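Local coordinates for ABC transporter, solute-binding protein (Staphylococcus aureus, PDB 6LKK), which binds glucose 6-phosphate as an extracellular solute-binding lipoprotein and takes part in sensing that sugar phosphate for a two-component signalling system, at residues T79-D84 and K253-D258; V92-L97 and L213-I218; R115-L120 and P207-M212; G127-S132 and H158-H163. All coordinates share one frame; numbering follows the deposited sequence.

Interaction 1. Residues T79-D84 and K253-D258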
loop_
_atom_site.group_PDB
_atom_site.type_symbol
_atom_site.label_atom_id
_atom_site.label_comp_id
_atom_site.label_asym_id
_atom_site.label_seq_id
_atom_site.Cartn_x
_atom_site.Cartn_y
_atom_site.Cartn_z
ATOM N N THR A 79 8.126 -14.380 14.061
ATOM C CA THR A 79 9.436 -14.488 14.692
ATOM C C THR A 79 10.568 -14.195 13.712
ATOM O O THR A 79 11.636 -13.728 14.124
ATOM C CB THR A 79 9.609 -15.888 15.286
ATOM O OG1 THR A 79 8.574 -16.134 16.246
ATOM C CG2 THR A 79 10.968 -16.036 15.965
ATOM N N GLN A 80 10.364 -14.469 12.423
ATOM C CA GLN A 80 11.396 -14.282 11.411
ATOM C C GLN A 80 11.314 -12.924 10.728
ATOM O O GLN A 80 12.041 -12.691 9.758
ATOM C CB GLN A 80 11.306 -15.383 10.350
ATOM C CG GLN A 80 12.011 -16.676 10.721
ATOM C CD GLN A 80 11.312 -17.425 11.835
ATOM O OE1 GLN A 80 11.880 -17.636 12.908
ATOM N NE2 GLN A 80 10.078 -17.845 11.583
ATOM N N GLN A 81 10.457 -12.031 11.207
ATOM C CA GLN A 81 10.215 -10.768 10.530
ATOM C C GLN A 81 11.119 -9.668 11.068
ATOM O O GLN A 81 11.584 -9.715 12.211
ATOM C CB GLN A 81 8.752 -10.355 10.678
ATOM C CG GLN A 81 7.806 -11.284 9.958
ATOM C CD GLN A 81 6.376 -10.799 9.981
ATOM O OE1 GLN A 81 6.025 -9.894 10.740
ATOM N NE2 GLN A 81 5.539 -11.399 9.145
ATOM N N LEU A 82 11.366 -8.674 10.218
ATOM C CA LEU A 82 12.142 -7.508 10.612
ATOM C C LEU A 82 11.602 -6.925 11.912
ATOM O O LEU A 82 10.393 -6.738 12.071
ATOM C CB LEU A 82 12.106 -6.464 9.495
ATOM C CG LEU A 82 12.818 -6.904 8.214
ATOM C CD1 LEU A 82 12.460 -5.996 7.049
ATOM C CD2 LEU A 82 14.327 -6.935 8.427
ATOM N N GLU A 83 12.518 -6.628 12.836
ATOM C CA GLU A 83 12.128 -6.282 14.201
ATOM C C GLU A 83 11.254 -5.034 14.240
ATOM O O GLU A 83 10.343 -4.931 15.070
ATOM C CB GLU A 83 13.378 -6.075 15.060
ATOM C CG GLU A 83 14.390 -7.222 15.017
ATOM C CD GLU A 83 14.188 -8.241 16.121
ATOM O OE1 GLU A 83 15.035 -9.150 16.249
ATOM O OE2 GLU A 83 13.190 -8.136 16.864
ATOM N N ASP A 84 11.513 -4.072 13.355
ATOM C CA ASP A 84 10.850 -2.777 13.435
ATOM C C ASP A 84 9.442 -2.773 12.852
ATOM O O ASP A 84 8.706 -1.807 13.080
ATOM C CB ASP A 84 11.681 -1.714 12.713
ATOM C CG ASP A 84 13.000 -1.434 13.403
ATOM O OD1 ASP A 84 13.082 -1.629 14.633
ATOM O OD2 ASP A 84 13.954 -1.013 12.714
ATOM N N LYS A 253 9.768 -5.435 -1.134
ATOM C CA LYS A 253 10.546 -5.328 0.094
ATOM C C LYS A 253 9.956 -6.310 1.099
ATOM O O LYS A 253 8.863 -6.089 1.631
ATOM C CB LYS A 253 10.548 -3.894 0.612
ATOM C CG LYS A 253 11.389 -2.966 -0.258
ATOM C CD LYS A 253 11.330 -1.524 0.210
ATOM C CE LYS A 253 12.386 -0.671 -0.481
ATOM N NZ LYS A 253 12.215 -0.624 -1.960
ATOM N N SER A 254 10.681 -7.397 1.342
ATOM C CA SER A 254 10.185 -8.474 2.183
ATOM C C SER A 254 10.071 -8.037 3.637
ATOM O O SER A 254 10.838 -7.202 4.128
ATOM C CB SER A 254 11.107 -9.687 2.082
ATOM O OG SER A 254 10.726 -10.703 3.000
ATOM N N ILE A 255 9.101 -8.633 4.334
ATOM C CA ILE A 255 8.968 -8.445 5.776
ATOM C C ILE A 255 9.930 -9.316 6.568
ATOM O O ILE A 255 10.060 -9.123 7.782
ATOM C CB ILE A 255 7.511 -8.734 6.188
ATOM C CG1 ILE A 255 7.229 -8.297 7.631
ATOM C CG2 ILE A 255 7.179 -10.215 6.008
ATOM C CD1 ILE A 255 7.372 -6.807 7.873
ATOM N N ARG A 256 10.620 -10.251 5.919
ATOM C CA ARG A 256 11.422 -11.249 6.612
ATOM C C ARG A 256 12.894 -10.854 6.669
ATOM O O ARG A 256 13.423 -10.204 5.763
ATOM C CB ARG A 256 11.291 -12.611 5.929
ATOM C CG ARG A 256 9.901 -13.217 6.000
ATOM C CD ARG A 256 9.873 -14.574 5.307
ATOM N NE ARG A 256 10.723 -15.562 5.971
ATOM C CZ ARG A 256 10.293 -16.549 6.755
ATOM N NH1 ARG A 256 9.001 -16.723 7.001
ATOM N NH2 ARG A 256 11.170 -17.377 7.298
ATOM N N LYS A 257 13.556 -11.284 7.748
ATOM C CA LYS A 257 14.993 -11.067 7.902
ATOM C C LYS A 257 15.807 -11.927 6.946
ATOM O O LYS A 257 16.899 -11.522 6.531
ATOM C CB LYS A 257 15.423 -11.380 9.337
ATOM C CG LYS A 257 14.807 -10.514 10.419
ATOM C CD LYS A 257 14.939 -11.204 11.772
ATOM C CE LYS A 257 15.360 -10.251 12.874
ATOM N NZ LYS A 257 15.441 -10.957 14.186
ATOM N N ASP A 258 15.312 -13.118 6.604
ATOM C CA ASP A 258 16.081 -14.104 5.852
ATOM C C ASP A 258 15.775 -14.064 4.360
ATOM O O ASP A 258 15.877 -15.089 3.675
ATOM C CB ASP A 258 15.834 -15.508 6.408
ATOM C CG ASP A 258 14.366 -15.891 6.416
ATOM O OD1 ASP A 258 13.528 -15.069 5.995
ATOM O OD2 ASP A 258 14.046 -17.018 6.852
HETATM O O HOH W 1 9.219 -19.241 8.877
#

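Interaction 2. Residues V92-L97 and L213-I218. With G6P (6-O-phosphono-alpha-D-glucopyranose), chain B.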
loop_
_atom_site.group_PDB
_atom_site.type_symbol
_atom_site.label_atom_id
_atom_site.label_comp_id
_atom_site.label_asym_id
_atom_site.label_seq_id
_atom_site.Cartn_x
_atom_site.Cartn_y
_atom_site.Cartn_z
ATOM N N VAL A 92 -3.609 -9.004 12.581
ATOM C CA VAL A 92 -2.855 -8.712 11.368
ATOM C C VAL A 92 -1.455 -9.301 11.474
ATOM O O VAL A 92 -0.769 -9.116 12.487
ATOM C CB VAL A 92 -2.778 -7.195 11.108
ATOM C CG1 VAL A 92 -1.968 -6.902 9.851
ATOM C CG2 VAL A 92 -4.176 -6.609 10.986
ATOM N N THR A 93 -1.036 -9.999 10.421
ATOM C CA THR A 93 0.348 -10.401 10.220
ATOM C C THR A 93 0.966 -9.480 9.178
ATOM O O THR A 93 0.395 -9.288 8.101
ATOM C CB THR A 93 0.439 -11.854 9.746
ATOM O OG1 THR A 93 -0.183 -12.720 10.701
ATOM C CG2 THR A 93 1.892 -12.282 9.542
ATOM N N SER A 94 2.126 -8.910 9.491
ATOM C CA SER A 94 2.810 -8.080 8.508
ATOM C C SER A 94 3.237 -8.928 7.316
ATOM O O SER A 94 3.616 -10.093 7.467
ATOM C CB SER A 94 4.018 -7.393 9.141
ATOM O OG SER A 94 3.595 -6.471 10.132
ATOM N N PHE A 95 3.166 -8.329 6.122
ATOM C CA PHE A 95 3.331 -9.060 4.870
ATOM C C PHE A 95 4.414 -8.462 3.978
ATOM O O PHE A 95 5.296 -9.186 3.506
ATOM C CB PHE A 95 1.994 -9.100 4.126
ATOM C CG PHE A 95 2.091 -9.613 2.715
ATOM C CD1 PHE A 95 2.668 -10.843 2.447
ATOM C CD2 PHE A 95 1.589 -8.867 1.658
ATOM C CE1 PHE A 95 2.755 -11.317 1.156
ATOM C CE2 PHE A 95 1.672 -9.335 0.363
ATOM C CZ PHE A 95 2.253 -10.563 0.110
ATOM N N LEU A 96 4.351 -7.154 3.726
ATOM C CA LEU A 96 5.311 -6.489 2.854
ATOM C C LEU A 96 5.526 -5.065 3.341
ATOM O O LEU A 96 4.685 -4.492 4.038
ATOM C CB LEU A 96 4.843 -6.453 1.393
ATOM C CG LEU A 96 4.893 -7.722 0.540
ATOM C CD1 LEU A 96 4.376 -7.393 -0.853
ATOM C CD2 LEU A 96 6.297 -8.312 0.462
ATOM N N LEU A 97 6.665 -4.498 2.955
ATOM C CA LEU A 97 6.959 -3.089 3.173
ATOM C C LEU A 97 6.771 -2.352 1.854
ATOM O O LEU A 97 7.360 -2.736 0.839
ATOM C CB LEU A 97 8.386 -2.896 3.686
ATOM C CG LEU A 97 8.756 -3.716 4.924
ATOM C CD1 LEU A 97 10.214 -3.506 5.279
ATOM C CD2 LEU A 97 7.863 -3.353 6.096
ATOM N N LEU A 213 6.406 4.796 4.984
ATOM C CA LEU A 213 6.595 3.373 4.713
ATOM C C LEU A 213 5.362 2.622 5.195
ATOM O O LEU A 213 5.105 2.541 6.400
ATOM C CB LEU A 213 7.853 2.837 5.392
ATOM C CG LEU A 213 8.184 1.371 5.090
ATOM C CD1 LEU A 213 8.542 1.182 3.624
ATOM C CD2 LEU A 213 9.309 0.874 5.979
ATOM N N ASN A 214 4.604 2.071 4.253
ATOM C CA ASN A 214 3.454 1.251 4.599
ATOM C C ASN A 214 3.916 -0.143 4.997
ATOM O O ASN A 214 4.697 -0.776 4.282
ATOM C CB ASN A 214 2.483 1.143 3.424
ATOM C CG ASN A 214 1.943 2.480 2.980
ATOM O OD1 ASN A 214 2.077 3.484 3.679
ATOM N ND2 ASN A 214 1.315 2.500 1.809
ATOM N N VAL A 215 3.424 -0.627 6.130
ATOM C CA VAL A 215 3.573 -2.025 6.506
ATOM C C VAL A 215 2.270 -2.706 6.103
ATOM O O VAL A 215 1.261 -2.618 6.810
ATOM C CB VAL A 215 3.877 -2.191 7.996
ATOM C CG1 VAL A 215 4.146 -3.656 8.320
ATOM C CG2 VAL A 215 5.072 -1.332 8.397
ATOM N N ASP A 216 2.281 -3.358 4.942
ATOM C CA ASP A 216 1.108 -4.077 4.467
ATOM C C ASP A 216 0.882 -5.324 5.316
ATOM O O ASP A 216 1.828 -5.952 5.794
ATOM C CB ASP A 216 1.276 -4.464 2.998
ATOM C CG ASP A 216 1.334 -3.260 2.072
ATOM O OD1 ASP A 216 1.171 -2.114 2.547
ATOM O OD2 ASP A 216 1.540 -3.464 0.856
ATOM N N GLY A 217 -0.392 -5.685 5.503
ATOM C CA GLY A 217 -0.752 -6.755 6.409
ATOM C C GLY A 217 -1.663 -7.784 5.768
ATOM O O GLY A 217 -2.176 -7.603 4.656
ATOM N N ILE A 218 -1.849 -8.888 6.498
ATOM C CA ILE A 218 -2.751 -9.972 6.128
ATOM C C ILE A 218 -3.594 -10.323 7.344
ATOM O O ILE A 218 -3.076 -10.413 8.463
ATOM C CB ILE A 218 -1.991 -11.223 5.639
ATOM C CG1 ILE A 218 -1.224 -10.924 4.357
ATOM C CG2 ILE A 218 -2.957 -12.379 5.399
ATOM C CD1 ILE A 218 -0.199 -11.982 4.014
HETATM C C1 G6P B . -1.166 1.117 -0.450
HETATM C C2 G6P B . -0.639 -0.218 0.130
HETATM C C3 G6P B . -0.877 -1.404 -0.729
HETATM C C4 G6P B . -2.166 -1.310 -1.416
HETATM C C5 G6P B . -2.113 -0.165 -2.421
HETATM C C6 G6P B . -3.458 0.057 -3.036
HETATM O O1 G6P B . -0.154 2.080 -0.431
HETATM O O2 G6P B . 0.773 -0.120 0.385
HETATM O O3 G6P B . -0.876 -2.623 0.133
HETATM O O4 G6P B . -2.445 -2.537 -2.135
HETATM O O5 G6P B . -1.694 1.114 -1.816
HETATM O O6 G6P B . -4.385 0.334 -2.009
HETATM P P G6P B . -5.392 1.685 -2.135
HETATM O O1P G6P B . -6.356 1.655 -0.963
HETATM O O2P G6P B . -6.177 1.635 -3.461
HETATM O O3P G6P B . -4.571 2.921 -2.078
HETATM O O HOH W 2 -2.938 -12.741 10.291
#

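Interaction 3. Residues R115-L120 and P207-M212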
loop_
_atom_site.group_PDB
_atom_site.type_symbol
_atom_site.label_atom_id
_atom_site.label_comp_id
_atom_site.label_asym_id
_atom_site.label_seq_id
_atom_site.Cartn_x
_atom_site.Cartn_y
_atom_site.Cartn_z
ATOM N N ARG A 115 11.678 17.179 -6.019
ATOM C CA ARG A 115 12.397 16.345 -5.069
ATOM C C ARG A 115 11.527 15.854 -3.921
ATOM O O ARG A 115 11.960 14.966 -3.178
ATOM C CB ARG A 115 13.590 17.113 -4.477
ATOM C CG ARG A 115 14.821 17.177 -5.369
ATOM C CD ARG A 115 14.630 18.099 -6.562
ATOM N NE ARG A 115 15.855 18.199 -7.352
ATOM C CZ ARG A 115 16.816 19.099 -7.160
ATOM N NH1 ARG A 115 17.890 19.089 -7.936
ATOM N NH2 ARG A 115 16.708 20.014 -6.207
ATOM N N GLY A 116 10.330 16.398 -3.756
ATOM C CA GLY A 116 9.509 16.046 -2.616
ATOM C C GLY A 116 8.229 16.848 -2.593
ATOM O O GLY A 116 7.815 17.417 -3.605
ATOM N N TYR A 117 7.609 16.895 -1.411
ATOM C CA TYR A 117 6.282 17.494 -1.286
ATOM C C TYR A 117 6.317 19.003 -1.502
ATOM O O TYR A 117 5.412 19.561 -2.134
ATOM C CB TYR A 117 5.685 17.172 0.081
ATOM C CG TYR A 117 5.308 15.722 0.257
ATOM C CD1 TYR A 117 4.279 15.154 -0.482
ATOM C CD2 TYR A 117 5.975 14.923 1.174
ATOM C CE1 TYR A 117 3.934 13.826 -0.313
ATOM C CE2 TYR A 117 5.636 13.603 1.346
ATOM C CZ TYR A 117 4.619 13.058 0.602
ATOM O OH TYR A 117 4.290 11.740 0.783
ATOM N N GLN A 118 7.335 19.685 -0.975
ATOM C CA GLN A 118 7.398 21.137 -1.128
ATOM C C GLN A 118 7.457 21.533 -2.597
ATOM O O GLN A 118 6.820 22.509 -3.013
ATOM C CB GLN A 118 8.603 21.697 -0.376
ATOM C CG GLN A 118 8.486 21.594 1.131
ATOM C CD GLN A 118 9.506 22.451 1.857
ATOM O OE1 GLN A 118 10.097 23.361 1.275
ATOM N NE2 GLN A 118 9.721 22.159 3.136
ATOM N N ASP A 119 8.212 20.782 -3.401
ATOM C CA ASP A 119 8.337 21.099 -4.820
ATOM C C ASP A 119 7.015 20.942 -5.559
ATOM O O ASP A 119 6.815 21.576 -6.601
ATOM C CB ASP A 119 9.397 20.210 -5.466
ATOM C CG ASP A 119 10.801 20.565 -5.029
ATOM O OD1 ASP A 119 10.979 21.598 -4.347
ATOM O OD2 ASP A 119 11.729 19.805 -5.371
ATOM N N LEU A 120 6.110 20.100 -5.057
ATOM C CA LEU A 120 4.819 19.942 -5.716
ATOM C C LEU A 120 3.987 21.215 -5.650
ATOM O O LEU A 120 3.043 21.365 -6.434
ATOM C CB LEU A 120 4.048 18.778 -5.094
ATOM C CG LEU A 120 4.633 17.378 -5.302
ATOM C CD1 LEU A 120 3.783 16.350 -4.578
ATOM C CD2 LEU A 120 4.736 17.029 -6.782
ATOM N N PRO A 207 10.116 11.334 -1.418
ATOM C CA PRO A 207 10.175 12.739 -0.983
ATOM C C PRO A 207 11.218 12.971 0.101
ATOM O O PRO A 207 11.252 12.275 1.119
ATOM C CB PRO A 207 8.753 13.022 -0.476
ATOM C CG PRO A 207 8.054 11.706 -0.411
ATOM C CD PRO A 207 8.755 10.782 -1.343
ATOM N N ILE A 208 12.066 13.981 -0.123
ATOM C CA ILE A 208 13.167 14.255 0.794
ATOM C C ILE A 208 12.670 14.687 2.170
ATOM O O ILE A 208 13.386 14.511 3.161
ATOM C CB ILE A 208 14.118 15.316 0.203
ATOM C CG1 ILE A 208 13.378 16.620 -0.113
ATOM C CG2 ILE A 208 14.798 14.774 -1.052
ATOM C CD1 ILE A 208 14.300 17.779 -0.464
ATOM N N GLU A 209 11.460 15.243 2.268
ATOM C CA GLU A 209 10.949 15.679 3.563
ATOM C C GLU A 209 10.578 14.517 4.472
ATOM O O GLU A 209 10.389 14.728 5.674
ATOM C CB GLU A 209 9.720 16.572 3.396
ATOM C CG GLU A 209 9.947 17.819 2.563
ATOM C CD GLU A 209 9.711 17.591 1.085
ATOM O OE1 GLU A 209 9.533 16.420 0.679
ATOM O OE2 GLU A 209 9.700 18.585 0.328
ATOM N N GLY A 210 10.463 13.311 3.932
ATOM C CA GLY A 210 9.996 12.184 4.709
ATOM C C GLY A 210 9.056 11.320 3.902
ATOM O O GLY A 210 7.986 11.768 3.480
ATOM N N THR A 211 9.460 10.073 3.693
ATOM C CA THR A 211 8.703 9.108 2.911
ATOM C C THR A 211 7.967 8.160 3.850
ATOM O O THR A 211 8.581 7.555 4.734
ATOM C CB THR A 211 9.645 8.329 1.990
ATOM O OG1 THR A 211 10.286 9.242 1.088
ATOM C CG2 THR A 211 8.898 7.270 1.198
ATOM N N MET A 212 6.656 8.040 3.662
ATOM C CA MET A 212 5.866 7.112 4.461
ATOM C C MET A 212 6.139 5.678 4.020
ATOM O O MET A 212 6.104 5.371 2.824
ATOM C CB MET A 212 4.378 7.435 4.321
ATOM C CG MET A 212 3.451 6.549 5.138
ATOM S SD MET A 212 3.765 6.639 6.908
ATOM C CE MET A 212 3.444 8.373 7.191
HETATM O O HOH W 3 5.678 9.487 1.407
HETATM O O HOH W 4 10.331 19.103 -2.235
#

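Interaction 4. Residues G127-S132 and H158-H163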
loop_
_atom_site.group_PDB
_atom_site.type_symbol
_atom_site.label_atom_id
_atom_site.label_comp_id
_atom_site.label_asym_id
_atom_site.label_seq_id
_atom_site.Cartn_x
_atom_site.Cartn_y
_atom_site.Cartn_z
ATOM N N GLY A 127 -2.918 22.402 -10.108
ATOM C CA GLY A 127 -3.931 21.678 -10.846
ATOM C C GLY A 127 -3.408 20.601 -11.769
ATOM O O GLY A 127 -4.209 19.960 -12.458
ATOM N N LYS A 128 -2.095 20.378 -11.808
ATOM C CA LYS A 128 -1.489 19.370 -12.667
ATOM C C LYS A 128 -0.861 18.242 -11.857
ATOM O O LYS A 128 -0.024 17.496 -12.376
ATOM C CB LYS A 128 -0.459 20.026 -13.586
ATOM C CG LYS A 128 -1.052 21.155 -14.422
ATOM C CD LYS A 128 -0.057 21.732 -15.413
ATOM C CE LYS A 128 -0.688 22.856 -16.220
ATOM N NZ LYS A 128 0.178 23.303 -17.346
ATOM N N ILE A 129 -1.264 18.107 -10.596
ATOM C CA ILE A 129 -0.814 17.051 -9.698
ATOM C C ILE A 129 -2.041 16.269 -9.254
ATOM O O ILE A 129 -3.111 16.853 -9.052
ATOM C CB ILE A 129 -0.073 17.629 -8.474
ATOM C CG1 ILE A 129 0.993 18.635 -8.912
ATOM C CG2 ILE A 129 0.532 16.509 -7.634
ATOM C CD1 ILE A 129 2.026 18.065 -9.858
ATOM N N ALA A 130 -1.888 14.956 -9.090
ATOM C CA ALA A 130 -3.004 14.090 -8.736
ATOM C C ALA A 130 -2.690 13.267 -7.493
ATOM O O ALA A 130 -1.533 12.952 -7.206
ATOM C CB ALA A 130 -3.367 13.148 -9.887
ATOM N N TYR A 131 -3.746 12.924 -6.759
ATOM C CA TYR A 131 -3.663 12.003 -5.633
ATOM C C TYR A 131 -5.014 11.321 -5.488
ATOM O O TYR A 131 -6.001 11.730 -6.103
ATOM C CB TYR A 131 -3.258 12.718 -4.338
ATOM C CG TYR A 131 -4.310 13.656 -3.784
ATOM C CD1 TYR A 131 -4.582 14.869 -4.400
ATOM C CD2 TYR A 131 -5.019 13.331 -2.636
ATOM C CE1 TYR A 131 -5.539 15.729 -3.892
ATOM C CE2 TYR A 131 -5.975 14.183 -2.121
ATOM C CZ TYR A 131 -6.231 15.380 -2.752
ATOM O OH TYR A 131 -7.187 16.227 -2.232
ATOM N N SER A 132 -5.055 10.271 -4.673
ATOM C CA SER A 132 -6.277 9.497 -4.502
ATOM C C SER A 132 -6.954 9.811 -3.169
ATOM O O SER A 132 -6.326 10.255 -2.205
ATOM C CB SER A 132 -5.995 7.994 -4.612
ATOM O OG SER A 132 -4.960 7.583 -3.741
ATOM N N HIS A 158 -3.916 21.056 3.675
ATOM C CA HIS A 158 -4.868 21.822 2.879
ATOM C C HIS A 158 -4.178 22.533 1.723
ATOM O O HIS A 158 -4.742 22.634 0.625
ATOM C CB HIS A 158 -5.600 22.826 3.767
ATOM C CG HIS A 158 -6.558 22.196 4.729
ATOM N ND1 HIS A 158 -7.119 22.885 5.783
ATOM C CD2 HIS A 158 -7.061 20.940 4.791
ATOM C CE1 HIS A 158 -7.920 22.081 6.456
ATOM N NE2 HIS A 158 -7.905 20.894 5.875
ATOM N N GLN A 159 -2.964 23.043 1.947
ATOM C CA GLN A 159 -2.252 23.717 0.867
ATOM C C GLN A 159 -2.001 22.765 -0.295
ATOM O O GLN A 159 -2.175 23.139 -1.460
ATOM C CB GLN A 159 -0.934 24.304 1.370
ATOM C CG GLN A 159 -0.254 25.201 0.341
ATOM C CD GLN A 159 1.053 25.797 0.829
ATOM O OE1 GLN A 159 1.486 25.549 1.954
ATOM N NE2 GLN A 159 1.691 26.589 -0.025
ATOM N N PHE A 160 -1.603 21.525 -0.000
ATOM C CA PHE A 160 -1.412 20.551 -1.069
ATOM C C PHE A 160 -2.730 20.241 -1.766
ATOM O O PHE A 160 -2.810 20.231 -3.001
ATOM C CB PHE A 160 -0.793 19.262 -0.530
ATOM C CG PHE A 160 -0.803 18.151 -1.535
ATOM C CD1 PHE A 160 0.186 18.067 -2.498
ATOM C CD2 PHE A 160 -1.831 17.223 -1.552
ATOM C CE1 PHE A 160 0.163 17.063 -3.445
ATOM C CE2 PHE A 160 -1.858 16.218 -2.498
ATOM C CZ PHE A 160 -0.861 16.141 -3.445
ATOM N N GLN A 161 -3.779 19.967 -0.988
ATOM C CA GLN A 161 -5.053 19.585 -1.583
ATOM C C GLN A 161 -5.610 20.691 -2.470
ATOM O O GLN A 161 -6.230 20.403 -3.499
ATOM C CB GLN A 161 -6.052 19.214 -0.487
ATOM C CG GLN A 161 -5.676 17.945 0.261
ATOM C CD GLN A 161 -6.716 17.534 1.281
ATOM O OE1 GLN A 161 -7.197 18.356 2.061
ATOM N NE2 GLN A 161 -7.073 16.255 1.278
ATOM N N ASN A 162 -5.391 21.955 -2.103
ATOM C CA ASN A 162 -5.822 23.061 -2.950
ATOM C C ASN A 162 -4.962 23.207 -4.196
ATOM O O ASN A 162 -5.331 23.962 -5.102
ATOM C CB ASN A 162 -5.802 24.369 -2.156
ATOM C CG ASN A 162 -6.859 24.405 -1.066
ATOM O OD1 ASN A 162 -7.942 23.843 -1.219
ATOM N ND2 ASN A 162 -6.545 25.068 0.042
ATOM N N HIS A 163 -3.831 22.506 -4.260
ATOM C CA HIS A 163 -2.924 22.554 -5.396
ATOM C C HIS A 163 -3.103 21.377 -6.344
ATOM O O HIS A 163 -2.564 21.408 -7.454
ATOM C CB HIS A 163 -1.476 22.578 -4.888
ATOM C CG HIS A 163 -0.517 23.281 -5.798
ATOM N ND1 HIS A 163 -0.453 24.654 -5.895
ATOM C CD2 HIS A 163 0.432 22.799 -6.637
ATOM C CE1 HIS A 163 0.489 24.988 -6.760
ATOM N NE2 HIS A 163 1.039 23.880 -7.226
HETATM O O HOH W 5 -7.984 18.340 -3.710
#

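Interaction 1. Residues T79-D84 and K253-D258
One face of the R256 guanidinium is covered by Q80, whose CB lies 3.6 Å above the plane and displaced toward the rim, while D258 fills an edge in plane. The arginine grips the aspartate side-on: NE donates to OD1, and R256 NH2 meets D258 OD2 at 2.9 Å in an almost straight bond, each oxygen using its syn lone pair. Two bonds to one carboxylate fix the rotation of the guanidinium, and R256 NH1 has a further acceptor in the carbonyl of T238. At another edge, beside NH1 and NH2, a water accepts from R256 NH2 and, weakly, from Q80 NE2. The backbones of Q81 and R256 form a single beta bridge, joining the loop ahead of strand 92-105 to the chain that leaves the short strand 253-254. Here K257 N reaches Q80 O at 2.9 Å, and L82 N reaches I255 O at 2.8 Å. S254 forms an ST turn, its OG accepting from R256 N at 3.0 Å, and that hydroxyl is also bonded to Q243. I255 has CG1 anti to the backbone N (chi1 -169°), which lays this branch against the Q81 amide, with I255 CG1 and Q81 CD 3.5 Å apart. On the exposed side, the long, flexible K257 chain brings NZ to E83 OE1 at 2.8 Å, a salt bridge in which the ammonium nitrogen comes from above the carboxylate plane.

Interaction 2. Residues V92-L97 and L213-I218
A classic beta bulge interrupts the antiparallel pairing of strands 92-105 and 213-221, with F95 and L96 both facing D216. F95 N donates to D216 O at 2.7 Å, whereas L96 N makes a weak bond to the same oxygen; D216 N returns a bond to L96 O at 2.8 Å. Beyond the bulge, T93 and I218 form a hydrogen-bonded pair, and a water joins T93 OG1 to I218 O. G217 suits its place because V92 CG1 packs 3.7 Å from G217 CA, where a side chain would collide. The side chains of N214 and D216 on strand 213-221 line the glucose 6-phosphate pocket. D216 receives two sugar hydroxyls, one per carboxylate oxygen: O3 of the ligand donates to OD2 at 2.7 Å and O2 to OD1 at 3.0 Å. N214 ND2 gives a nearly straight bond to ligand O2, which thus accepts from the amide while donating to the aspartate. Y9, itself a pocket residue, bonds D216 OD2, and Q142 bonds N214 OD1, which fixes the amide's rotation. With CG anti to the backbone N (chi1 170°), the F95 ring leads away from strand 213-221, and its near part meets I218, whose CD1 lies 3.5 Å from F95 CD1.

Interaction 3. Residues R115-L120 and P207-M212
E209 reaches from a type I beta turn, P207 to G210, to two successive backbone amides of segment 115-120, joining the loop between strands 202-205 and 213-221 to that between strands 92-105 and 129-132. Its OE1 accepts from Y117 N at 2.9 Å, on the syn side but 35° out of the carboxylate plane, and its OE2 accepts from Q118 N at 2.9 Å from above that plane. The bend at chi2 (89°) turns the carboxylate toward these donors; glutamate has the length and the two acceptors for both. A water donates to E209 OE2 as well, the third bond to the carboxylate, and accepts from D119 N, while D119 OD2 takes the R115 amide. I208 N donates to R115 O, and G210 N to P207 O closes the turn. G116 CA lies 3.3 Å from E209 OE1, with no room for a CB; G210 is glycine for another reason, its backbone angles. Y117 packs on helix 138-151 and strand 184-188, its hydroxyl bonded to H143 and to a water that accepts from M212 N. Y117 CE2 rests 3.5 Å from CG of the rigid, apolar P207, and G210 O meets the tyrosine ring at its edge, in plane.

Interaction 4. Residues G127-S132 and H158-H163
F160 turns its ring edge to one face of Y131 in a T-shaped pair, the centroids 5.2 Å apart and the planes at 63°. CE2 of F160 does the touching, 3.6 Å from Y131 CD1 and offset toward the rim of the tyrosine ring. F160 has CG anti to its own N (chi1 170°), which carries the ring from the helix toward the strand. I129 CG2 adds a looser apolar contact at F160 CE1. The phenol suits a buried place that still offers polar partners: Y131 OH lies 3.4 Å from Q161 CG and shares a water with Q161 O, while Q166 NE2 also bonds the hydroxyl. At the other end, G127 N donates to H163 O at 2.9 Å, from above the carbonyl plane; glycine readily takes the positive phi there. H163 NE2 is held by Q122 O. The contact thus packs the later part of helix 154-161 on strand 129-132, which lies between strands 165-167 and 184-188, with M144 of helix 138-151 touching Y131, F160 and Q161.

How the interactions relate
Along the chain the four contacts are nested: interaction 1 closes the outermost loop, then interaction 2, interaction 3 and, innermost, interaction 4. Interactions 1 and 2 have centres about 10 Å apart and touch, since strand 253-254 pairs with strand 92-105. Interactions 3 and 4, with centres about 14 Å apart, meet through L120, which packs on F160 and H163. Interactions 1 and 4 have centres about 35 Å apart on opposite sides of the chain's centre, yet both reach one mixed sheet. Interaction 2, nearest that centre, holds sugar-binding residues, and segment 207-212 runs directly into its strand 213-221, joining the pocket to the packing around interaction 3.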